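Side-chain contact in lipoteichoic acid primase (Listeria monocytogenes, PDB 4UOP), which belongs to the sulfatase-like family of metal-dependent enzymes, here an extracellular catalytic domain with a bound magnesium ion: residues L321-M326 and M346-I351. Residues are numbered along the deposited sequence; the frame is centred on the assembly and turned at random.
Sequences LHYPGM and MNLLGI
L348, in the last turn of helix 341-348, reaches across to L321 on strand 319-322 and Y323 just beyond its end, packing a helix against the central mixed sheet of the sulfatase-like alpha/beta fold. L321 and L348 meet tip to tip. The CD1 methyl of L348 faces both branches of L321, 3.6 Å from CD1 and 3.6 Å from CD2 of L321. A chi1 of -177° sets CG of L321 opposite the backbone N and extends the fork toward the helix. The other L348 methyl, CD2, approaches the Y323 ring obliquely, 3.9 Å from CE2 of Y323, the two side chains crossing at about a right angle. Thus L348 splits its fork, one methyl for each partner, and no hydrogen bond spans the contact.

With chi1 at 65°, CG of Y323 lies between the backbone N and the carbonyl carbon, and the ring stands beside L321, whose CD2 lies at its edge, in plane. The chain then folds back in a type II turn from Y323 to M326, closed by the hydrogen bond from M326 N to Y323 O. Beyond L348, G350, with positive phi, completes a Schellman motif in which I351 N donates a hydrogen bond to M346 O (2.9 Å) and G350 N one to N347 O. On the strand side, V280 and V278 of neighbouring strand 277-283 touch L321 and Y323 respectively. CB of M326 lies over the centre of one face of the Y323 ring, 3.8 Å above its plane.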
loop_
_atom_site.group_PDB
_atom_site.type_symbol
_atom_site.label_atom_id
_atom_site.label_comp_id
_atom_site.label_asym_id
_atom_site.label_seq_id
_atom_site.Cartn_x
_atom_site.Cartn_y
_atom_site.Cartn_z
ATOM N N LEU B 321 8.008 -7.155 -28.700
ATOM C CA LEU B 321 7.678 -6.054 -29.563
ATOM C C LEU B 321 7.835 -6.449 -31.018
ATOM O O LEU B 321 8.879 -6.971 -31.429
ATOM C CB LEU B 321 8.554 -4.840 -29.249
ATOM C CG LEU B 321 8.161 -3.627 -30.115
ATOM C CD1 LEU B 321 7.859 -2.383 -29.288
ATOM C CD2 LEU B 321 9.259 -3.361 -31.122
ATOM N N HIS B 322 6.784 -6.190 -31.783
ATOM C CA HIS B 322 6.759 -6.425 -33.221
ATOM C C HIS B 322 6.517 -5.100 -33.924
ATOM O O HIS B 322 5.742 -4.269 -33.444
ATOM C CB HIS B 322 5.640 -7.412 -33.564
ATOM C CG HIS B 322 5.069 -7.249 -34.946
ATOM N ND1 HIS B 322 5.624 -7.852 -36.055
ATOM C CD2 HIS B 322 3.996 -6.557 -35.395
ATOM C CE1 HIS B 322 4.929 -7.522 -37.129
ATOM N NE2 HIS B 322 3.934 -6.737 -36.756
ATOM N N TYR B 323 7.188 -4.894 -35.054
ATOM C CA TYR B 323 6.764 -3.846 -35.979
ATOM C C TYR B 323 7.037 -4.284 -37.401
ATOM O O TYR B 323 7.966 -5.069 -37.637
ATOM C CB TYR B 323 7.398 -2.484 -35.650
ATOM C CG TYR B 323 8.896 -2.389 -35.802
ATOM C CD1 TYR B 323 9.482 -2.068 -37.027
ATOM C CD2 TYR B 323 9.733 -2.570 -34.709
ATOM C CE1 TYR B 323 10.867 -1.959 -37.156
ATOM C CE2 TYR B 323 11.110 -2.468 -34.827
ATOM C CZ TYR B 323 11.673 -2.155 -36.046
ATOM O OH TYR B 323 13.047 -2.068 -36.138
ATOM N N PRO B 324 6.230 -3.796 -38.346
ATOM C CA PRO B 324 6.387 -4.258 -39.734
ATOM C C PRO B 324 7.761 -3.930 -40.329
ATOM O O PRO B 324 8.261 -2.813 -40.165
ATOM C CB PRO B 324 5.287 -3.506 -40.490
ATOM C CG PRO B 324 4.325 -3.055 -39.440
ATOM C CD PRO B 324 5.165 -2.783 -38.226
ATOM N N GLY B 325 8.349 -4.905 -41.007
ATOM C CA GLY B 325 9.639 -4.716 -41.657
ATOM C C GLY B 325 10.813 -4.646 -40.701
ATOM O O GLY B 325 11.865 -4.111 -41.055
ATOM N N MET B 326 10.642 -5.158 -39.480
ATOM C CA MET B 326 11.754 -5.257 -38.536
ATOM C C MET B 326 12.829 -6.170 -39.127
ATOM O O MET B 326 12.525 -7.272 -39.574
ATOM C CB MET B 326 11.266 -5.838 -37.205
ATOM C CG MET B 326 12.384 -6.252 -36.245
ATOM S SD MET B 326 11.738 -7.075 -34.783
ATOM C CE MET B 326 10.839 -5.733 -34.033
ATOM N N MET B 346 6.754 5.577 -28.748
ATOM C CA MET B 346 6.653 6.865 -29.425
ATOM C C MET B 346 7.816 7.027 -30.413
ATOM O O MET B 346 7.621 7.546 -31.518
ATOM C CB MET B 346 6.632 8.028 -28.433
ATOM C CG MET B 346 5.424 8.076 -27.501
ATOM S SD MET B 346 3.797 8.063 -28.314
ATOM C CE MET B 346 3.475 6.298 -28.420
ATOM N N ASN B 347 9.009 6.573 -30.035
ATOM C CA ASN B 347 10.137 6.611 -30.964
ATOM C C ASN B 347 9.876 5.788 -32.236
ATOM O O ASN B 347 10.096 6.256 -33.361
ATOM C CB ASN B 347 11.428 6.171 -30.265
ATOM C CG ASN B 347 12.611 6.105 -31.216
ATOM O OD1 ASN B 347 13.111 7.143 -31.673
ATOM N ND2 ASN B 347 13.050 4.909 -31.538
ATOM N N LEU B 348 9.399 4.554 -32.075
ATOM C CA LEU B 348 9.095 3.722 -33.232
ATOM C C LEU B 348 8.038 4.355 -34.148
ATOM O O LEU B 348 8.126 4.254 -35.386
ATOM C CB LEU B 348 8.624 2.326 -32.781
ATOM C CG LEU B 348 9.691 1.469 -32.120
ATOM C CD1 LEU B 348 9.062 0.218 -31.515
ATOM C CD2 LEU B 348 10.753 1.070 -33.130
ATOM N N LEU B 349 7.039 4.990 -33.541
ATOM C CA LEU B 349 5.950 5.604 -34.290
ATOM C C LEU B 349 6.342 6.966 -34.890
ATOM O O LEU B 349 5.545 7.567 -35.584
ATOM C CB LEU B 349 4.720 5.753 -33.398
ATOM C CG LEU B 349 4.041 4.432 -32.977
ATOM C CD1 LEU B 349 2.905 4.714 -32.003
ATOM C CD2 LEU B 349 3.540 3.643 -34.164
ATOM N N GLY B 350 7.559 7.433 -34.604
ATOM C CA GLY B 350 8.058 8.705 -35.138
ATOM C C GLY B 350 7.377 9.910 -34.546
ATOM O O GLY B 350 7.150 10.897 -35.237
ATOM N N ILE B 351 6.991 9.817 -33.278
ATOM C CA ILE B 351 6.274 10.879 -32.624
ATOM C C ILE B 351 7.191 11.564 -31.615
ATOM O O ILE B 351 7.771 10.928 -30.751
ATOM C CB ILE B 351 4.989 10.348 -31.964
ATOM C CG1 ILE B 351 3.993 9.947 -33.059
ATOM C CG2 ILE B 351 4.387 11.390 -31.028
ATOM C CD1 ILE B 351 2.782 9.186 -32.574
#